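Local coordinates for putative sensory box/GGDEF family protein (Vibrio parahaemolyticus, PDB 3LID), which probably senses an extracellular signal through this PDC-fold domain and relays it to a predicted diguanylate cyclase module for making cyclic di-GMP from GTP, at residues I33-Q36 with I37-S41; S124-N127 with E128-S131. One frame throughout, in Å; residues are numbered along the deposited sequence.

Interaction 1: I33-Q36 with I37-S41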
ATOM      1  N   ILE A  33       9.922  -3.308  -2.951  1.00 14.39           N
ATOM      2  CA  ILE A  33       8.688  -3.993  -2.490  1.00 13.76           C
ATOM      3  C   ILE A  33       7.797  -4.380  -3.724  1.00 16.19           C
ATOM      4  O   ILE A  33       7.223  -5.484  -3.799  1.00 15.24           O
ATOM      5  CB  ILE A  33       7.883  -3.072  -1.523  1.00 16.10           C
ATOM      6  CG1 ILE A  33       8.598  -2.941  -0.163  1.00 14.77           C
ATOM      7  CG2 ILE A  33       6.409  -3.588  -1.337  1.00 14.86           C
ATOM      8  CD1 ILE A  33       8.630  -4.227   0.648  1.00 17.00           C
ATOM      9  N   GLN A  34       7.659  -3.462  -4.666  1.00 15.12           N
ATOM     10  CA  GLN A  34       6.887  -3.775  -5.874  1.00 15.67           C
ATOM     11  C   GLN A  34       7.466  -5.017  -6.592  1.00 16.33           C
ATOM     12  O   GLN A  34       6.704  -5.932  -7.001  1.00 15.46           O
ATOM     13  CB  GLN A  34       6.922  -2.583  -6.816  1.00 17.28           C
ATOM     14  CG  GLN A  34       6.360  -2.982  -8.182  1.00 19.18           C
ATOM     15  CD  GLN A  34       5.916  -1.834  -9.023  1.00 23.15           C
ATOM     16  OE1 GLN A  34       5.786  -0.715  -8.604  1.00 20.12           O
ATOM     17  NE2 GLN A  34       5.566  -2.167 -10.246  1.00 29.67           N
ATOM     18  N   ASP A  35       8.781  -5.094  -6.726  1.00 15.26           N
ATOM     19  CA  ASP A  35       9.427  -6.286  -7.403  1.00 16.24           C
ATOM     20  C   ASP A  35       9.073  -7.567  -6.591  1.00 16.32           C
ATOM     21  O   ASP A  35       8.771  -8.636  -7.156  1.00 19.59           O
ATOM     22  CB  ASP A  35      10.952  -6.059  -7.343  1.00 15.79           C
ATOM     23  CG  ASP A  35      11.717  -7.116  -8.103  1.00 24.55           C
ATOM     24  OD1 ASP A  35      11.784  -7.032  -9.324  1.00 32.84           O
ATOM     25  OD2 ASP A  35      12.178  -8.028  -7.424  1.00 33.92           O
ATOM     26  N   GLN A  36       9.103  -7.477  -5.274  1.00 15.51           N
ATOM     27  CA  GLN A  36       8.868  -8.646  -4.383  1.00 17.36           C
ATOM     28  C   GLN A  36       7.360  -9.083  -4.595  1.00 17.84           C
ATOM     29  O   GLN A  36       7.014 -10.257  -4.681  1.00 17.09           O
ATOM     30  CB  GLN A  36       9.069  -8.203  -2.933  1.00 18.58           C
ATOM     31  CG  GLN A  36       8.945  -9.217  -1.886  1.00 26.29           C
ATOM     32  CD  GLN A  36       9.215  -8.645  -0.441  1.00 29.97           C
ATOM     33  OE1 GLN A  36       9.997  -7.684  -0.249  1.00 31.20           O
ATOM     34  NE2 GLN A  36       8.570  -9.243   0.556  1.00 28.61           N
ATOM     35  N   ILE A  37       6.472  -8.081  -4.646  1.00 15.09           N
ATOM     36  CA  ILE A  37       5.043  -8.370  -4.863  1.00 16.21           C
ATOM     37  C   ILE A  37       4.821  -8.999  -6.293  1.00 16.73           C
ATOM     38  O   ILE A  37       4.062 -10.008  -6.452  1.00 18.35           O
ATOM     39  CB  ILE A  37       4.262  -7.077  -4.816  1.00 16.20           C
ATOM     40  CG1 ILE A  37       4.114  -6.608  -3.348  1.00 17.07           C
ATOM     41  CG2 ILE A  37       2.807  -7.374  -5.355  1.00 18.86           C
ATOM     42  CD1 ILE A  37       3.606  -5.135  -3.355  1.00 17.28           C
ATOM     43  N   GLU A  38       5.450  -8.441  -7.296  1.00 17.94           N
ATOM     44  CA  GLU A  38       5.350  -9.041  -8.653  1.00 20.17           C
ATOM     45  C   GLU A  38       5.813 -10.472  -8.708  1.00 20.90           C
ATOM     46  O   GLU A  38       5.147 -11.304  -9.315  1.00 19.16           O
ATOM     47  CB  GLU A  38       6.059  -8.198  -9.690  1.00 21.54           C
ATOM     48  CG  GLU A  38       5.408  -6.784  -9.820  1.00 22.80           C
ATOM     49  CD  GLU A  38       6.235  -5.827 -10.668  1.00 26.86           C
ATOM     50  OE1 GLU A  38       7.474  -6.002 -10.789  1.00 29.67           O
ATOM     51  OE2 GLU A  38       5.637  -4.825 -11.165  1.00 31.38           O
ATOM     52  N   THR A  39       6.925 -10.769  -8.054  1.00 18.55           N
ATOM     53  CA  THR A  39       7.437 -12.121  -8.077  1.00 18.11           C
ATOM     54  C   THR A  39       6.544 -13.107  -7.357  1.00 17.88           C
ATOM     55  O   THR A  39       6.274 -14.265  -7.879  1.00 17.13           O
ATOM     56  CB  THR A  39       8.876 -12.142  -7.516  1.00 20.02           C
ATOM     57  OG1 THR A  39       9.652 -11.185  -8.279  1.00 21.31           O
ATOM     58  CG2 THR A  39       9.439 -13.585  -7.607  1.00 20.79           C
ATOM     59  N   ILE A  40       6.116 -12.734  -6.152  1.00 15.52           N
ATOM     60  CA  ILE A  40       5.353 -13.636  -5.313  1.00 14.48           C
ATOM     61  C   ILE A  40       3.974 -13.793  -5.989  1.00 16.35           C
ATOM     62  O   ILE A  40       3.396 -14.920  -5.937  1.00 16.41           O
ATOM     63  CB  ILE A  40       5.219 -13.054  -3.892  1.00 15.45           C
ATOM     64  CG1 ILE A  40       6.499 -13.193  -3.113  1.00 16.78           C
ATOM     65  CG2 ILE A  40       4.136 -13.752  -3.081  1.00 15.63           C
ATOM     66  CD1 ILE A  40       6.864 -14.704  -2.769  1.00 19.91           C
ATOM     67  N   SER A  41       3.425 -12.724  -6.569  1.00 15.55           N
ATOM     68  CA  SER A  41       2.035 -12.884  -7.164  1.00 17.06           C
ATOM     69  C   SER A  41       2.110 -13.906  -8.312  1.00 18.64           C
ATOM     70  O   SER A  41       1.184 -14.778  -8.477  1.00 18.89           O
ATOM     71  CB  SER A  41       1.547 -11.561  -7.741  1.00 18.88           C
ATOM     72  OG  SER A  41       1.429 -10.674  -6.639  1.00 22.46           O
TER
HETATM   73  O   HOH W   1       9.264  -7.790 -10.971  1.00 47.38           O

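Interaction 2: S124-N127 with E128-S131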
ATOM      1  N   SER A 124     -12.353  -8.107 -16.478  1.00 20.96           N
ATOM      2  CA  SER A 124     -11.827  -7.568 -17.734  1.00 21.00           C
ATOM      3  C   SER A 124     -10.419  -7.992 -18.142  1.00 21.67           C
ATOM      4  O   SER A 124     -10.022  -7.864 -19.321  1.00 21.51           O
ATOM      5  CB  SER A 124     -11.915  -6.025 -17.699  1.00 19.96           C
ATOM      6  OG  SER A 124     -10.754  -5.446 -17.148  1.00 21.90           O
ATOM      7  N   LEU A 125      -9.639  -8.558 -17.225  1.00 19.75           N
ATOM      8  CA  LEU A 125      -8.282  -9.007 -17.485  1.00 19.94           C
ATOM      9  C   LEU A 125      -8.269 -10.291 -18.316  1.00 20.74           C
ATOM     10  O   LEU A 125      -9.273 -11.017 -18.358  1.00 20.70           O
ATOM     11  CB  LEU A 125      -7.493  -9.201 -16.199  1.00 17.36           C
ATOM     12  CG  LEU A 125      -7.431  -7.943 -15.288  1.00 17.43           C
ATOM     13  CD1 LEU A 125      -6.712  -8.426 -13.944  1.00 16.07           C
ATOM     14  CD2 LEU A 125      -6.582  -6.823 -15.977  1.00 18.78           C
ATOM     15  N   ASP A 126      -7.154 -10.553 -18.957  1.00 20.45           N
ATOM     16  CA  ASP A 126      -6.980 -11.841 -19.655  1.00 21.82           C
ATOM     17  C   ASP A 126      -6.631 -12.943 -18.679  1.00 21.28           C
ATOM     18  O   ASP A 126      -6.172 -12.681 -17.589  1.00 20.12           O
ATOM     19  CB  ASP A 126      -5.851 -11.744 -20.681  1.00 21.94           C
ATOM     20  CG  ASP A 126      -6.203 -10.811 -21.833  1.00 28.15           C
ATOM     21  OD1 ASP A 126      -7.376 -10.593 -22.147  1.00 30.66           O
ATOM     22  OD2 ASP A 126      -5.270 -10.285 -22.425  1.00 35.85           O
ATOM     23  N   ASN A 127      -6.800 -14.204 -19.094  1.00 20.70           N
ATOM     24  CA  ASN A 127      -6.326 -15.316 -18.254  1.00 20.87           C
ATOM     25  C   ASN A 127      -4.843 -15.186 -17.979  1.00 21.16           C
ATOM     26  O   ASN A 127      -4.089 -14.948 -18.902  1.00 21.40           O
ATOM     27  CB  ASN A 127      -6.599 -16.705 -18.903  1.00 20.89           C
ATOM     28  CG  ASN A 127      -8.092 -17.029 -19.025  1.00 23.84           C
ATOM     29  OD1 ASN A 127      -8.903 -16.500 -18.291  1.00 22.23           O
ATOM     30  ND2 ASN A 127      -8.434 -18.007 -19.907  1.00 20.77           N
ATOM     31  N   GLU A 128      -4.452 -15.276 -16.705  1.00 20.50           N
ATOM     32  CA  GLU A 128      -3.100 -15.348 -16.210  1.00 21.01           C
ATOM     33  C   GLU A 128      -2.446 -13.966 -16.262  1.00 21.82           C
ATOM     34  O   GLU A 128      -1.284 -13.833 -15.963  1.00 21.67           O
ATOM     35  CB  GLU A 128      -2.284 -16.426 -16.942  1.00 22.81           C
ATOM     36  CG  GLU A 128      -2.317 -17.781 -16.239  1.00 23.25           C
ATOM     37  CD  GLU A 128      -3.677 -18.470 -16.245  1.00 25.03           C
ATOM     38  OE1 GLU A 128      -4.067 -19.016 -15.208  1.00 23.43           O
ATOM     39  OE2 GLU A 128      -4.329 -18.434 -17.296  1.00 25.60           O
ATOM     40  N   GLN A 129      -3.223 -12.951 -16.645  1.00 20.66           N
ATOM     41  CA  GLN A 129      -2.703 -11.582 -16.629  1.00 22.58           C
ATOM     42  C   GLN A 129      -2.717 -11.035 -15.219  1.00 21.91           C
ATOM     43  O   GLN A 129      -3.774 -11.026 -14.569  1.00 22.46           O
ATOM     44  CB  GLN A 129      -3.595 -10.682 -17.499  1.00 20.22           C
ATOM     45  CG  GLN A 129      -3.100  -9.190 -17.478  1.00 25.07           C
ATOM     46  CD  GLN A 129      -3.967  -8.251 -18.250  1.00 25.32           C
ATOM     47  OE1 GLN A 129      -4.999  -8.597 -18.844  1.00 22.30           O
ATOM     48  NE2 GLN A 129      -3.547  -6.967 -18.227  1.00 27.43           N
ATOM     49  N   ILE A 130      -1.579 -10.525 -14.750  1.00 21.42           N
ATOM     50  CA  ILE A 130      -1.539  -9.934 -13.403  1.00 19.51           C
ATOM     51  C   ILE A 130      -1.713  -8.424 -13.507  1.00 19.94           C
ATOM     52  O   ILE A 130      -0.962  -7.770 -14.266  1.00 18.83           O
ATOM     53  CB  ILE A 130      -0.231 -10.265 -12.762  1.00 20.69           C
ATOM     54  CG1 ILE A 130      -0.011 -11.808 -12.792  1.00 22.85           C
ATOM     55  CG2 ILE A 130      -0.247  -9.731 -11.322  1.00 24.37           C
ATOM     56  CD1 ILE A 130       1.296 -12.272 -12.130  1.00 25.93           C
ATOM     57  N   SER A 131      -2.683  -7.844 -12.811  1.00 17.90           N
ATOM     58  CA  SER A 131      -2.768  -6.420 -12.810  1.00 17.07           C
ATOM     59  C   SER A 131      -3.108  -6.037 -11.364  1.00 16.98           C
ATOM     60  O   SER A 131      -2.903  -6.821 -10.458  1.00 16.17           O
ATOM     61  CB  SER A 131      -3.843  -5.923 -13.769  1.00 17.98           C
ATOM     62  OG  SER A 131      -3.833  -4.457 -13.904  1.00 20.34           O
TER

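Interaction 1: I33-Q36 with I37-S41
I37 sits one helical turn after I33, and its CD1 meets I33 CG2 at 3.8 Å. Its CG1 lies beside its backbone N (chi1 -76°), which lays this branch alongside the I33 carbonyl, CG1 to O 3.3 Å. The same oxygen accepts the helix bond from I37 N. I37 also packs on I154, V172 and Y79 of the seven-stranded sheet and on F255, so this face of helix 9-45 bridges that sheet and the F255 loop of the second sheet, consistent with a double PDC (Cache) sensor. A second i to i+4 pair, Q34 with E38, is polar. Q34 NE2 donates to E38 OE2 at 2.8 Å, nearly straight at 171°. The acceptor is in the plane of the amide, yet the N-H comes from above the carboxylate, the two planes being 88° apart. Q34 OE1 accepts from V256 N, which fixes the rotation of the group. D35 O takes two donors from opposite faces of its plane, T39 N at 3.0 Å and T39 OG1 at 2.9 Å. A water donates to D35 OD1 and, at a short 2.5 Å, to E38 OE1, carboxylate oxygens 4.7 Å apart, and may ease the repulsion of their like charges.

Interaction 2: S124-N127 with E128-S131
The Q129 side chain crosses that of L125 at about a right angle, with Q129 CD 3.7 Å from L125 CD2. The amide end reaches the preceding residues: its OE1 accepts from the backbone N of D126 at 2.9 Å. That bond is almost straight (175° at the hydrogen) and lies in the plane of the amide carbonyl. The reach depends on an extended chain, CG anti to the backbone N (chi1 178°) and no bend beyond it, which carries the amide oxygen to the D126 N-H. A second bond runs the other way, Q129 N to D126 O at 3.1 Å, its donor well above the carbonyl plane. It closes a type II beta turn over D126 to Q129, with E128 in the left-handed helical region at phi 76°, and this turn links the end of helix 117-124 to strand 131-140 of the seven-stranded sheet. At the corner, E128 bends at chi2, which brings its OE2 within 3.3 Å of N127 CB; the same oxygen is hydrogen-bonded to S159 OG on strand 150-160. R164 holds both the approach to the turn and the turn itself, bonding L125 O through NH2 and N127 OD1 through NE. The buried L125 also extends past the turn, where its CD2 touches S131 CB at 3.6 Å, and its side chain packs on P157. S131 OG is hydrogen-bonded to the hydroxyl of Y121 on helix 117-124.

Interactions 1 and 2 come in sequence order, their centres 16 Å apart, and they touch by packing, S41 C to I130 CD1 at 4.2 Å. Strand 150-160 is their common neighbour: I154 touches I37 and S41 of interaction 1 and also I130 of interaction 2. The long helix thereby packs against the segment between the turn and strand 131-140. Interaction 1 is the more central, about 12 Å from the centre of the chain to its own centre, against about 21 Å for interaction 2. A 1,2-ethanediol, probably from the crystallisation liquor, lies about 5 Å from the S131 side chain; such molecules often mark pockets.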